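Local coordinates for protein probable benzoylformate decarboxylase (Rhodococcus jostii, PDB 7ORX) that belongs to the thiamine diphosphate-dependent enzyme family and, as a four-chain assembly, binds that cofactor together with a sodium ion, at residues A463-S468 / T526-S531; Q360-V365 / T380-A385; T498-A501 / D505-T508. One frame throughout, in Å; residues are numbered along the deposited sequence.

Contact 1 of 3, residues A463-S468 / T526-S531. With TPP (thiamine diphosphate), chain I.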
ATOM      1  N   ALA C 463     -12.579 -21.928 -24.059  1.00 79.75           N
ATOM      2  CA  ALA C 463     -11.118 -21.659 -24.005  1.00 79.47           C
ATOM      3  C   ALA C 463     -10.501 -22.355 -22.784  1.00 79.37           C
ATOM      4  O   ALA C 463      -9.305 -22.662 -22.861  1.00 79.23           O
ATOM      5  CB  ALA C 463     -10.841 -20.169 -23.995  1.00 79.33           C
ATOM      6  N   LEU C 464     -11.282 -22.594 -21.719  1.00 79.65           N
ATOM      7  CA  LEU C 464     -10.852 -23.315 -20.483  1.00 81.73           C
ATOM      8  C   LEU C 464     -10.799 -24.821 -20.708  1.00 82.67           C
ATOM      9  O   LEU C 464     -10.036 -25.467 -19.968  1.00 82.88           O
ATOM     10  CB  LEU C 464     -11.801 -23.022 -19.315  1.00 82.95           C
ATOM     11  CG  LEU C 464     -11.680 -21.649 -18.665  1.00 83.86           C
ATOM     12  CD1 LEU C 464     -12.357 -21.691 -17.301  1.00 84.97           C
ATOM     13  CD2 LEU C 464     -10.212 -21.204 -18.574  1.00 82.54           C
ATOM     14  N   ARG C 465     -11.629 -25.356 -21.620  1.00 84.51           N
ATOM     15  CA  ARG C 465     -11.504 -26.750 -22.125  1.00 85.54           C
ATOM     16  C   ARG C 465     -10.252 -26.862 -22.996  1.00 86.50           C
ATOM     17  O   ARG C 465      -9.542 -27.861 -22.834  1.00 87.06           O
ATOM     18  CB  ARG C 465     -12.753 -27.168 -22.894  1.00 86.81           C
ATOM     19  CG  ARG C 465     -13.986 -27.358 -22.023  1.00 86.69           C
ATOM     20  CD  ARG C 465     -15.066 -28.109 -22.786  1.00 86.12           C
ATOM     21  NE  ARG C 465     -16.096 -28.532 -21.859  1.00 86.21           N
ATOM     22  CZ  ARG C 465     -15.979 -29.549 -21.024  1.00 87.08           C
ATOM     23  NH1 ARG C 465     -14.869 -30.268 -20.996  1.00 87.62           N
ATOM     24  NH2 ARG C 465     -16.962 -29.822 -20.185  1.00 88.44           N
ATOM     25  N   GLY C 466      -9.975 -25.849 -23.846  1.00 89.02           N
ATOM     26  CA  GLY C 466      -8.707 -25.641 -24.603  1.00 87.71           C
ATOM     27  C   GLY C 466      -7.464 -25.732 -23.728  1.00 87.24           C
ATOM     28  O   GLY C 466      -6.483 -26.373 -24.145  1.00 86.40           O
ATOM     29  N   PHE C 467      -7.512 -25.108 -22.552  1.00 90.79           N
ATOM     30  CA  PHE C 467      -6.401 -25.021 -21.563  1.00 95.09           C
ATOM     31  C   PHE C 467      -6.257 -26.335 -20.774  1.00 94.55           C
ATOM     32  O   PHE C 467      -5.094 -26.706 -20.498  1.00 91.53           O
ATOM     33  CB  PHE C 467      -6.577 -23.807 -20.638  1.00 97.06           C
ATOM     34  CG  PHE C 467      -5.745 -22.612 -21.020  1.00 98.73           C
ATOM     35  CD1 PHE C 467      -4.422 -22.509 -20.593  1.00101.80           C
ATOM     36  CD2 PHE C 467      -6.284 -21.582 -21.789  1.00 99.01           C
ATOM     37  CE1 PHE C 467      -3.649 -21.402 -20.925  1.00 99.44           C
ATOM     38  CE2 PHE C 467      -5.519 -20.469 -22.117  1.00 98.62           C
ATOM     39  CZ  PHE C 467      -4.199 -20.395 -21.698  1.00 99.65           C
ATOM     40  N   SER C 468      -7.354 -27.020 -20.429  1.00 98.31           N
ATOM     41  CA  SER C 468      -7.316 -28.288 -19.639  1.00102.60           C
ATOM     42  C   SER C 468      -6.736 -29.442 -20.472  1.00104.44           C
ATOM     43  O   SER C 468      -6.522 -30.527 -19.892  1.00109.25           O
ATOM     44  CB  SER C 468      -8.662 -28.628 -19.027  1.00100.82           C
ATOM     45  OG  SER C 468      -9.656 -28.771 -20.008  1.00100.27           O
ATOM     46  N   THR C 526     -23.646 -22.408 -31.256  1.00 82.11           N
ATOM     47  CA  THR C 526     -22.330 -22.698 -31.890  1.00 81.50           C
ATOM     48  C   THR C 526     -21.824 -24.069 -31.446  1.00 82.75           C
ATOM     49  O   THR C 526     -22.338 -24.591 -30.414  1.00 82.13           O
ATOM     50  CB  THR C 526     -21.286 -21.618 -31.570  1.00 79.83           C
ATOM     51  OG1 THR C 526     -21.130 -21.555 -30.155  1.00 79.42           O
ATOM     52  CG2 THR C 526     -21.654 -20.257 -32.124  1.00 78.95           C
ATOM     53  N   ASN C 527     -20.870 -24.628 -32.200  1.00 84.34           N
ATOM     54  CA  ASN C 527     -20.259 -25.961 -31.946  1.00 86.21           C
ATOM     55  C   ASN C 527     -18.857 -25.784 -31.369  1.00 89.33           C
ATOM     56  O   ASN C 527     -18.015 -24.953 -31.926  1.00 88.44           O
ATOM     57  CB  ASN C 527     -20.136 -26.822 -33.204  1.00 85.76           C
ATOM     58  CG  ASN C 527     -21.357 -26.728 -34.088  1.00 85.18           C
ATOM     59  OD1 ASN C 527     -22.497 -26.859 -33.614  1.00 84.92           O
ATOM     60  ND2 ASN C 527     -21.115 -26.475 -35.362  1.00 82.98           N
ATOM     61  N   PHE C 528     -18.600 -26.554 -30.312  1.00 92.95           N
ATOM     62  CA  PHE C 528     -17.282 -26.640 -29.648  1.00 95.93           C
ATOM     63  C   PHE C 528     -16.709 -28.018 -29.983  1.00103.28           C
ATOM     64  O   PHE C 528     -17.420 -29.005 -29.648  1.00102.46           O
ATOM     65  CB  PHE C 528     -17.391 -26.353 -28.141  1.00 91.80           C
ATOM     66  CG  PHE C 528     -16.036 -26.343 -27.483  1.00 90.07           C
ATOM     67  CD1 PHE C 528     -15.084 -25.396 -27.857  1.00 87.16           C
ATOM     68  CD2 PHE C 528     -15.681 -27.328 -26.571  1.00 89.19           C
ATOM     69  CE1 PHE C 528     -13.811 -25.419 -27.314  1.00 86.17           C
ATOM     70  CE2 PHE C 528     -14.403 -27.351 -26.039  1.00 89.44           C
ATOM     71  CZ  PHE C 528     -13.469 -26.399 -26.410  1.00 87.66           C
ATOM     72  N   ASP C 529     -15.517 -28.057 -30.604  1.00116.05           N
ATOM     73  CA  ASP C 529     -14.709 -29.280 -30.908  1.00127.31           C
ATOM     74  C   ASP C 529     -14.325 -30.052 -29.628  1.00134.44           C
ATOM     75  O   ASP C 529     -13.452 -29.567 -28.857  1.00126.16           O
ATOM     76  CB  ASP C 529     -13.418 -28.955 -31.680  1.00130.79           C
ATOM     77  CG  ASP C 529     -13.635 -28.478 -33.104  1.00134.09           C
ATOM     78  OD1 ASP C 529     -13.649 -27.241 -33.259  1.00137.91           O
ATOM     79  OD2 ASP C 529     -13.797 -29.337 -34.036  1.00131.88           O
ATOM     80  N   GLU C 530     -14.969 -31.217 -29.404  1.00145.67           N
ATOM     81  CA  GLU C 530     -14.706 -32.169 -28.284  1.00152.44           C
ATOM     82  C   GLU C 530     -13.858 -33.334 -28.825  1.00150.24           C
ATOM     83  O   GLU C 530     -13.258 -34.061 -27.989  1.00143.94           O
ATOM     84  CB  GLU C 530     -16.025 -32.589 -27.598  1.00158.25           C
ATOM     85  CG  GLU C 530     -16.790 -31.394 -27.022  1.00156.96           C
ATOM     86  CD  GLU C 530     -17.565 -31.630 -25.730  1.00152.51           C
ATOM     87  OE1 GLU C 530     -17.558 -30.722 -24.857  1.00140.58           O
ATOM     88  OE2 GLU C 530     -18.161 -32.728 -25.604  1.00148.67           O
ATOM     89  N   SER C 531     -13.810 -33.523 -30.162  1.00151.58           N
ATOM     90  CA  SER C 531     -12.773 -34.293 -30.927  1.00151.66           C
ATOM     91  C   SER C 531     -11.848 -33.307 -31.672  1.00145.27           C
ATOM     92  O   SER C 531     -10.663 -33.558 -31.922  1.00142.68           O
ATOM     93  CB  SER C 531     -13.370 -35.301 -31.925  1.00150.14           C
ATOM     94  OG  SER C 531     -13.347 -36.642 -31.442  1.00146.03           O
ATOM     95  OXT SER C 531     -12.253 -32.215 -32.073  1.00136.15           O
TER
HETATM   96  N1' TPP I 601     -13.169 -14.650 -14.756  1.00 77.55           N
HETATM   97  C2' TPP I 601     -12.876 -13.483 -15.342  1.00 80.67           C
HETATM   98  CM2 TPP I 601     -13.428 -12.233 -14.737  1.00 81.97           C
HETATM   99  N3' TPP I 601     -12.113 -13.349 -16.426  1.00 78.00           N
HETATM  100  C4' TPP I 601     -11.598 -14.466 -16.964  1.00 78.49           C
HETATM  101  N4' TPP I 601     -10.829 -14.299 -18.049  1.00 78.57           N
HETATM  102  C5' TPP I 601     -11.861 -15.749 -16.428  1.00 77.74           C
HETATM  103  C6' TPP I 601     -12.656 -15.762 -15.298  1.00 72.67           C
HETATM  104  C7' TPP I 601     -11.313 -17.033 -17.031  1.00 83.19           C
HETATM  105  N3  TPP I 601     -11.888 -17.365 -18.358  1.00 83.33           N
HETATM  106  C2  TPP I 601     -11.174 -17.273 -19.483  1.00 87.60           C
HETATM  107  S1  TPP I 601     -12.034 -17.793 -20.873  1.00 84.99           S
HETATM  108  C5  TPP I 601     -13.403 -18.148 -19.863  1.00 91.47           C
HETATM  109  C4  TPP I 601     -13.201 -17.792 -18.568  1.00 88.71           C
HETATM  110  CM4 TPP I 601     -14.216 -17.880 -17.465  1.00 85.90           C
HETATM  111  C6  TPP I 601     -14.617 -18.829 -20.431  1.00 86.98           C
HETATM  112  C7  TPP I 601     -15.588 -17.886 -21.078  1.00 89.35           C
HETATM  113  O7  TPP I 601     -15.794 -18.365 -22.420  1.00 84.16           O
HETATM  114  PA  TPP I 601     -17.058 -17.905 -23.281  1.00 78.77           P
HETATM  115  O1A TPP I 601     -17.477 -16.473 -23.206  1.00 84.94           O
HETATM  116  O2A TPP I 601     -18.106 -18.905 -22.930  1.00109.98           O
HETATM  117  O3A TPP I 601     -16.396 -18.188 -24.714  1.00 76.23           O
HETATM  118  PB  TPP I 601     -15.797 -19.580 -25.313  1.00 83.26           P
HETATM  119  O1B TPP I 601     -15.331 -19.311 -26.734  1.00 70.48           O
HETATM  120  O2B TPP I 601     -14.679 -20.023 -24.394  1.00 64.48           O
HETATM  121  O3B TPP I 601     -16.977 -20.526 -25.266  1.00 90.75           O
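Arg465 lies with its aliphatic stem against the ring of Phe528. The closest approach is from CD of Arg465 to CE2 of Phe528 at 3.4 Å, and Arg465 CB comes within 3.7 Å of Phe528 CZ. The approach is oblique, the guanidinium and ring planes 41° apart, and it is CB, CG and CD of Arg465 that touch the ring. At the ring edge, the N of Gly466 is 4.4 Å from Phe528 CZ. Glu530 bends at chi2 to bring OE1 over one guanidinium face, 4.0 Å from Arg465 NE; this long salt bridge is a matter of charge alone. The N-H groups of Arg465 serve others, NE bonding Thr460, a sodium ligand, and NH2 forming a salt bridge with Asp480. Phe528 reaches the helix with CG anti to its backbone N (chi1 -176°). Two residues before Arg465, Ala463 N donates to O2B of thiamine diphosphate at 2.9 Å and 156°, and Leu464 CG packs beside the thiazolium ring. Helix 462-470 thus packs against the C-terminal tail that follows strand 520-525, while Leu32 of a second subunit packs on Phe467 and Ser468.

Contact 2 of 3, residues Q360-V365 / T380-A385; sequences QLFALV and TSTSDA. With TPP (thiamine diphosphate), chain I.
Phe362 pushes its ring, edge first, against the start of helix 383-389, at Thr382 and Ala385. The tight part of the contact is this rim: Phe362 CE2 lies 3.6 Å from the carbonyl O of Thr382, CZ of Phe362 is 3.8 Å from Thr382 OG1, and CD2 of Phe362 is 3.7 Å from the carbonyl C of Ala385. Phe362 CD2 also meets the methyl CB of Ala385 at 4.0 Å. With CG anti to its carbonyl carbon (chi1 -65°), Phe362 sets its ring edge against the opposing backbone. Thr382 OG1, in plane at the ring edge, finds its polar partner in Ser379. Phe386 stacks edge-to-face with Phe362, and Leu456 of strand 452-457 packs on both Phe362 and Thr382. The other flank is looser: Asp384 is exposed, Ser383 has its CB directed away from the first helix, and Gln360 is only partly buried. Just before this helix start, Ser381 grips O1B of thiamine diphosphate twice, through N at 3.0 Å (152°) and OG at 2.6 Å, while Thr380 OG1 makes a weak bond to O2B. The loop leaving the C-terminal end of strand 374-378 thus meets the diphosphate before entering helix 383-389, a placement characteristic of cofactor sites in parallel alpha/beta domains such as this C-terminal thiamine diphosphate-binding domain.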
ATOM      1  N   GLN C 360     -17.740 -20.173 -39.749  1.00 84.41           N
ATOM      2  CA  GLN C 360     -18.885 -19.906 -40.661  1.00 85.05           C
ATOM      3  C   GLN C 360     -19.673 -18.708 -40.154  1.00 82.54           C
ATOM      4  O   GLN C 360     -20.121 -17.897 -40.978  1.00 81.69           O
ATOM      5  CB  GLN C 360     -19.820 -21.106 -40.780  1.00 87.16           C
ATOM      6  CG  GLN C 360     -20.828 -20.916 -41.900  1.00 89.07           C
ATOM      7  CD  GLN C 360     -21.889 -21.989 -41.901  1.00 92.57           C
ATOM      8  OE1 GLN C 360     -22.588 -22.188 -42.895  1.00 94.88           O
ATOM      9  NE2 GLN C 360     -22.042 -22.671 -40.772  1.00 92.60           N
ATOM     10  N   LEU C 361     -19.872 -18.615 -38.848  1.00 81.45           N
ATOM     11  CA  LEU C 361     -20.591 -17.460 -38.267  1.00 78.70           C
ATOM     12  C   LEU C 361     -19.858 -16.178 -38.648  1.00 76.61           C
ATOM     13  O   LEU C 361     -20.513 -15.224 -39.016  1.00 77.97           O
ATOM     14  CB  LEU C 361     -20.692 -17.607 -36.751  1.00 77.67           C
ATOM     15  CG  LEU C 361     -21.425 -16.467 -36.074  1.00 77.55           C
ATOM     16  CD1 LEU C 361     -22.809 -16.269 -36.657  1.00 77.91           C
ATOM     17  CD2 LEU C 361     -21.514 -16.696 -34.580  1.00 77.52           C
ATOM     18  N   PHE C 362     -18.536 -16.160 -38.589  1.00 74.76           N
ATOM     19  CA  PHE C 362     -17.752 -14.944 -38.894  1.00 73.68           C
ATOM     20  C   PHE C 362     -17.814 -14.653 -40.391  1.00 72.94           C
ATOM     21  O   PHE C 362     -17.887 -13.493 -40.785  1.00 73.87           O
ATOM     22  CB  PHE C 362     -16.343 -15.032 -38.310  1.00 74.05           C
ATOM     23  CG  PHE C 362     -16.285 -15.060 -36.800  1.00 74.53           C
ATOM     24  CD1 PHE C 362     -17.211 -14.401 -36.026  1.00 75.66           C
ATOM     25  CD2 PHE C 362     -15.301 -15.773 -36.147  1.00 75.82           C
ATOM     26  CE1 PHE C 362     -17.182 -14.487 -34.643  1.00 75.82           C
ATOM     27  CE2 PHE C 362     -15.256 -15.836 -34.767  1.00 75.98           C
ATOM     28  CZ  PHE C 362     -16.201 -15.188 -34.013  1.00 75.78           C
ATOM     29  N   ALA C 363     -17.863 -15.660 -41.234  1.00 74.15           N
ATOM     30  CA  ALA C 363     -17.995 -15.465 -42.699  1.00 75.03           C
ATOM     31  C   ALA C 363     -19.365 -14.874 -43.020  1.00 75.52           C
ATOM     32  O   ALA C 363     -19.415 -13.968 -43.839  1.00 75.99           O
ATOM     33  CB  ALA C 363     -17.739 -16.754 -43.424  1.00 76.17           C
ATOM     34  N   LEU C 364     -20.436 -15.357 -42.386  1.00 78.07           N
ATOM     35  CA  LEU C 364     -21.789 -14.729 -42.460  1.00 80.04           C
ATOM     36  C   LEU C 364     -21.701 -13.292 -41.916  1.00 79.84           C
ATOM     37  O   LEU C 364     -22.248 -12.393 -42.545  1.00 81.87           O
ATOM     38  CB  LEU C 364     -22.801 -15.561 -41.670  1.00 80.61           C
ATOM     39  CG  LEU C 364     -23.536 -16.640 -42.460  1.00 85.27           C
ATOM     40  CD1 LEU C 364     -22.790 -17.075 -43.732  1.00 86.63           C
ATOM     41  CD2 LEU C 364     -23.805 -17.846 -41.547  1.00 86.68           C
ATOM     42  N   VAL C 365     -21.019 -13.049 -40.803  1.00 76.17           N
ATOM     43  CA  VAL C 365     -20.920 -11.658 -40.300  1.00 76.21           C
ATOM     44  C   VAL C 365     -20.159 -10.805 -41.331  1.00 75.04           C
ATOM     45  O   VAL C 365     -20.578  -9.689 -41.576  1.00 74.10           O
ATOM     46  CB  VAL C 365     -20.272 -11.615 -38.905  1.00 76.42           C
ATOM     47  CG1 VAL C 365     -19.862 -10.210 -38.507  1.00 73.60           C
ATOM     48  CG2 VAL C 365     -21.195 -12.253 -37.862  1.00 76.85           C
ATOM     49  N   THR C 380     -13.549 -16.242 -26.288  1.00 82.77           N
ATOM     50  CA  THR C 380     -12.145 -16.551 -25.950  1.00 83.65           C
ATOM     51  C   THR C 380     -11.638 -17.691 -26.839  1.00 84.06           C
ATOM     52  O   THR C 380     -10.483 -17.579 -27.285  1.00 84.16           O
ATOM     53  CB  THR C 380     -12.018 -16.659 -24.426  1.00 86.11           C
ATOM     54  OG1 THR C 380     -13.140 -17.368 -23.939  1.00 82.91           O
ATOM     55  CG2 THR C 380     -12.031 -15.299 -23.751  1.00 86.25           C
ATOM     56  N   SER C 381     -12.483 -18.662 -27.222  1.00 85.78           N
ATOM     57  CA  SER C 381     -12.040 -19.892 -27.947  1.00 84.27           C
ATOM     58  C   SER C 381     -12.086 -19.741 -29.471  1.00 81.36           C
ATOM     59  O   SER C 381     -11.621 -20.661 -30.126  1.00 79.53           O
ATOM     60  CB  SER C 381     -12.826 -21.106 -27.512  1.00 86.31           C
ATOM     61  OG  SER C 381     -14.102 -21.120 -28.119  1.00 86.62           O
ATOM     62  N   THR C 382     -12.543 -18.612 -30.010  1.00 80.55           N
ATOM     63  CA  THR C 382     -12.867 -18.408 -31.448  1.00 81.41           C
ATOM     64  C   THR C 382     -11.856 -17.489 -32.143  1.00 84.39           C
ATOM     65  O   THR C 382     -12.193 -16.923 -33.193  1.00 87.35           O
ATOM     66  CB  THR C 382     -14.240 -17.747 -31.566  1.00 81.45           C
ATOM     67  OG1 THR C 382     -14.160 -16.431 -31.027  1.00 86.34           O
ATOM     68  CG2 THR C 382     -15.320 -18.490 -30.822  1.00 83.76           C
ATOM     69  N   SER C 383     -10.663 -17.302 -31.588  1.00 84.92           N
ATOM     70  CA  SER C 383      -9.719 -16.276 -32.091  1.00 82.47           C
ATOM     71  C   SER C 383      -9.212 -16.613 -33.507  1.00 80.45           C
ATOM     72  O   SER C 383      -9.316 -15.782 -34.390  1.00 77.03           O
ATOM     73  CB  SER C 383      -8.620 -16.081 -31.126  1.00 82.39           C
ATOM     74  OG  SER C 383      -8.466 -14.691 -31.007  1.00 89.41           O
ATOM     75  N   ASP C 384      -8.638 -17.790 -33.714  1.00 83.09           N
ATOM     76  CA  ASP C 384      -8.116 -18.269 -35.029  1.00 85.97           C
ATOM     77  C   ASP C 384      -9.201 -18.103 -36.111  1.00 85.37           C
ATOM     78  O   ASP C 384      -8.873 -17.616 -37.223  1.00 87.27           O
ATOM     79  CB  ASP C 384      -7.622 -19.714 -34.911  1.00 91.07           C
ATOM     80  CG  ASP C 384      -6.221 -19.849 -34.323  1.00 96.99           C
ATOM     81  OD1 ASP C 384      -5.626 -18.810 -33.960  1.00102.29           O
ATOM     82  OD2 ASP C 384      -5.714 -21.004 -34.240  1.00103.47           O
ATOM     83  N   ALA C 385     -10.450 -18.456 -35.793  1.00 82.37           N
ATOM     84  CA  ALA C 385     -11.627 -18.295 -36.678  1.00 80.97           C
ATOM     85  C   ALA C 385     -11.831 -16.818 -37.036  1.00 80.08           C
ATOM     86  O   ALA C 385     -11.965 -16.498 -38.209  1.00 86.77           O
ATOM     87  CB  ALA C 385     -12.840 -18.860 -35.993  1.00 80.75           C
TER
HETATM   88  N1' TPP I 601     -13.169 -14.650 -14.756  1.00 77.55           N
HETATM   89  C2' TPP I 601     -12.876 -13.483 -15.342  1.00 80.67           C
HETATM   90  CM2 TPP I 601     -13.428 -12.233 -14.737  1.00 81.97           C
HETATM   91  N3' TPP I 601     -12.113 -13.349 -16.426  1.00 78.00           N
HETATM   92  C4' TPP I 601     -11.598 -14.466 -16.964  1.00 78.49           C
HETATM   93  N4' TPP I 601     -10.829 -14.299 -18.049  1.00 78.57           N
HETATM   94  C5' TPP I 601     -11.861 -15.749 -16.428  1.00 77.74           C
HETATM   95  C6' TPP I 601     -12.656 -15.762 -15.298  1.00 72.67           C
HETATM   96  C7' TPP I 601     -11.313 -17.033 -17.031  1.00 83.19           C
HETATM   97  N3  TPP I 601     -11.888 -17.365 -18.358  1.00 83.33           N
HETATM   98  C2  TPP I 601     -11.174 -17.273 -19.483  1.00 87.60           C
HETATM   99  S1  TPP I 601     -12.034 -17.793 -20.873  1.00 84.99           S
HETATM  100  C5  TPP I 601     -13.403 -18.148 -19.863  1.00 91.47           C
HETATM  101  C4  TPP I 601     -13.201 -17.792 -18.568  1.00 88.71           C
HETATM  102  CM4 TPP I 601     -14.216 -17.880 -17.465  1.00 85.90           C
HETATM  103  C6  TPP I 601     -14.617 -18.829 -20.431  1.00 86.98           C
HETATM  104  C7  TPP I 601     -15.588 -17.886 -21.078  1.00 89.35           C
HETATM  105  O7  TPP I 601     -15.794 -18.365 -22.420  1.00 84.16           O
HETATM  106  PA  TPP I 601     -17.058 -17.905 -23.281  1.00 78.77           P
HETATM  107  O1A TPP I 601     -17.477 -16.473 -23.206  1.00 84.94           O
HETATM  108  O2A TPP I 601     -18.106 -18.905 -22.930  1.00109.98           O
HETATM  109  O3A TPP I 601     -16.396 -18.188 -24.714  1.00 76.23           O
HETATM  110  PB  TPP I 601     -15.797 -19.580 -25.313  1.00 83.26           P
HETATM  111  O1B TPP I 601     -15.331 -19.311 -26.734  1.00 70.48           O
HETATM  112  O2B TPP I 601     -14.679 -20.023 -24.394  1.00 64.48           O
HETATM  113  O3B TPP I 601     -16.977 -20.526 -25.266  1.00 90.75           O

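Contact 3 of 3, residues T498-A501 / D505-T508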
ATOM      1  N   THR C 498     -33.583 -12.795 -30.385  1.00 85.67           N
ATOM      2  CA  THR C 498     -33.987 -14.028 -31.121  1.00 88.30           C
ATOM      3  C   THR C 498     -32.848 -15.047 -30.985  1.00 87.17           C
ATOM      4  O   THR C 498     -31.717 -14.610 -30.845  1.00 91.78           O
ATOM      5  CB  THR C 498     -34.417 -13.715 -32.566  1.00 89.64           C
ATOM      6  OG1 THR C 498     -33.454 -14.182 -33.515  1.00 87.51           O
ATOM      7  CG2 THR C 498     -34.658 -12.238 -32.803  1.00 92.01           C
ATOM      8  N   ALA C 499     -33.164 -16.340 -30.951  1.00 86.24           N
ATOM      9  CA  ALA C 499     -32.224 -17.485 -30.994  1.00 85.14           C
ATOM     10  C   ALA C 499     -32.268 -18.102 -32.391  1.00 86.03           C
ATOM     11  O   ALA C 499     -33.318 -18.160 -33.009  1.00 88.55           O
ATOM     12  CB  ALA C 499     -32.574 -18.513 -29.937  1.00 84.83           C
ATOM     13  N   VAL C 500     -31.151 -18.651 -32.826  1.00 85.72           N
ATOM     14  CA  VAL C 500     -30.854 -18.937 -34.255  1.00 85.20           C
ATOM     15  C   VAL C 500     -29.845 -20.077 -34.231  1.00 83.25           C
ATOM     16  O   VAL C 500     -29.043 -20.095 -33.300  1.00 82.32           O
ATOM     17  CB  VAL C 500     -30.325 -17.629 -34.876  1.00 86.63           C
ATOM     18  CG1 VAL C 500     -29.012 -17.784 -35.615  1.00 86.71           C
ATOM     19  CG2 VAL C 500     -31.362 -16.955 -35.741  1.00 87.85           C
ATOM     20  N   ALA C 501     -29.918 -21.038 -35.139  1.00 83.49           N
ATOM     21  CA  ALA C 501     -29.008 -22.205 -35.107  1.00 84.56           C
ATOM     22  C   ALA C 501     -28.573 -22.608 -36.519  1.00 85.92           C
ATOM     23  O   ALA C 501     -27.799 -23.570 -36.635  1.00 86.26           O
ATOM     24  CB  ALA C 501     -29.700 -23.343 -34.383  1.00 86.38           C
ATOM     25  N   ASP C 505     -31.153 -18.689 -41.032  1.00 95.83           N
ATOM     26  CA  ASP C 505     -31.860 -17.950 -39.947  1.00 96.52           C
ATOM     27  C   ASP C 505     -30.957 -16.846 -39.392  1.00 91.50           C
ATOM     28  O   ASP C 505     -31.473 -15.801 -38.997  1.00 91.54           O
ATOM     29  CB  ASP C 505     -32.168 -18.761 -38.682  1.00100.57           C
ATOM     30  CG  ASP C 505     -33.000 -20.028 -38.793  1.00104.08           C
ATOM     31  OD1 ASP C 505     -33.946 -20.070 -39.630  1.00108.16           O
ATOM     32  OD2 ASP C 505     -32.712 -20.958 -37.973  1.00105.14           O
ATOM     33  N   PHE C 506     -29.668 -17.122 -39.254  1.00 86.22           N
ATOM     34  CA  PHE C 506     -28.706 -16.111 -38.790  1.00 83.29           C
ATOM     35  C   PHE C 506     -28.672 -14.960 -39.798  1.00 82.02           C
ATOM     36  O   PHE C 506     -28.817 -13.814 -39.357  1.00 82.52           O
ATOM     37  CB  PHE C 506     -27.288 -16.639 -38.603  1.00 81.38           C
ATOM     38  CG  PHE C 506     -26.386 -15.497 -38.242  1.00 79.35           C
ATOM     39  CD1 PHE C 506     -26.442 -14.946 -36.978  1.00 78.65           C
ATOM     40  CD2 PHE C 506     -25.589 -14.893 -39.197  1.00 79.26           C
ATOM     41  CE1 PHE C 506     -25.681 -13.828 -36.666  1.00 78.35           C
ATOM     42  CE2 PHE C 506     -24.819 -13.778 -38.877  1.00 79.01           C
ATOM     43  CZ  PHE C 506     -24.872 -13.236 -37.614  1.00 77.69           C
ATOM     44  N   THR C 507     -28.490 -15.236 -41.088  1.00 80.04           N
ATOM     45  CA  THR C 507     -28.376 -14.180 -42.129  1.00 79.39           C
ATOM     46  C   THR C 507     -29.604 -13.267 -42.044  1.00 80.00           C
ATOM     47  O   THR C 507     -29.449 -12.060 -42.167  1.00 78.79           O
ATOM     48  CB  THR C 507     -28.216 -14.760 -43.543  1.00 79.34           C
ATOM     49  OG1 THR C 507     -26.913 -15.323 -43.616  1.00 78.57           O
ATOM     50  CG2 THR C 507     -28.444 -13.747 -44.647  1.00 79.51           C
ATOM     51  N   THR C 508     -30.781 -13.828 -41.786  1.00 83.72           N
ATOM     52  CA  THR C 508     -32.088 -13.114 -41.663  1.00 85.80           C
ATOM     53  C   THR C 508     -32.065 -12.226 -40.410  1.00 84.83           C
ATOM     54  O   THR C 508     -32.259 -11.009 -40.565  1.00 85.61           O
ATOM     55  CB  THR C 508     -33.267 -14.094 -41.643  1.00 88.58           C
ATOM     56  OG1 THR C 508     -33.337 -14.725 -42.927  1.00 91.65           O
ATOM     57  CG2 THR C 508     -34.600 -13.442 -41.336  1.00 90.70           C
TER
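The backbone N of Asp505, a residue that meets Val500 across the contact, is hydrogen-bonded to Thr502 OG1 just before helix 503-515. No hydrogen bond joins the two segments themselves, and their junction is van der Waals packing centred on Val500. The two methyl branches of this valine divide the work. CG2 of Val500 reaches Asp505, lying 3.5 Å from its CB and the same distance from its carbonyl O, and the two side chains run past each other in opposite directions. CG1 of Val500 turns to the next residue, 3.6 Å from both CA and CB of Phe506, and sits near the plane of the aromatic ring at its edge, 4.1 Å from Phe506 CD1. Asp505 places CG beside its own N (chi1 -58°), which leaves OD2 of Asp505 4.0 Å from the N of Ala501, a distance too long to count as a bond. Phe506 instead holds CG anti to its N, at 175°, and this sets the ring against Leu361, Leu364 and Val365 of helix 358-368, while Ile522 and Val524 touch it from the sheet. Its ring also meets that of Phe510. Thr507 OG1 and Thr508 OG1 bond back to the carbonyls of Ala503 and Glu504. Strand 496-500, outermost on one side of the sheet within this chain, thus turns tightly into the connecting helix of a beta-alpha-beta crossover to the neighbouring parallel strand 520-525.

Overall arrangement
Contacts 1 and 2 both reach thiamine diphosphate, with centres about 14 Å apart. They meet directly beside the diphosphate, where Ala463 N packs 3.6 Å from Ser381 CB and Ala463 CB lies as far from Thr380 OG1. Contact 3 does not touch contact 1. It lies in the chain between the segments of contact 1, with the two centres about 23 Å apart and the nearest atoms about 6 Å. Its link to the pocket runs through contact 2, about 16 Å between centres, where the Phe506 ring packs on helix 358-368: CE1 of Phe506 is 3.8 Å from Leu361 CD1. The three contacts therefore form a chain of packing from this outer strand to the cofactor.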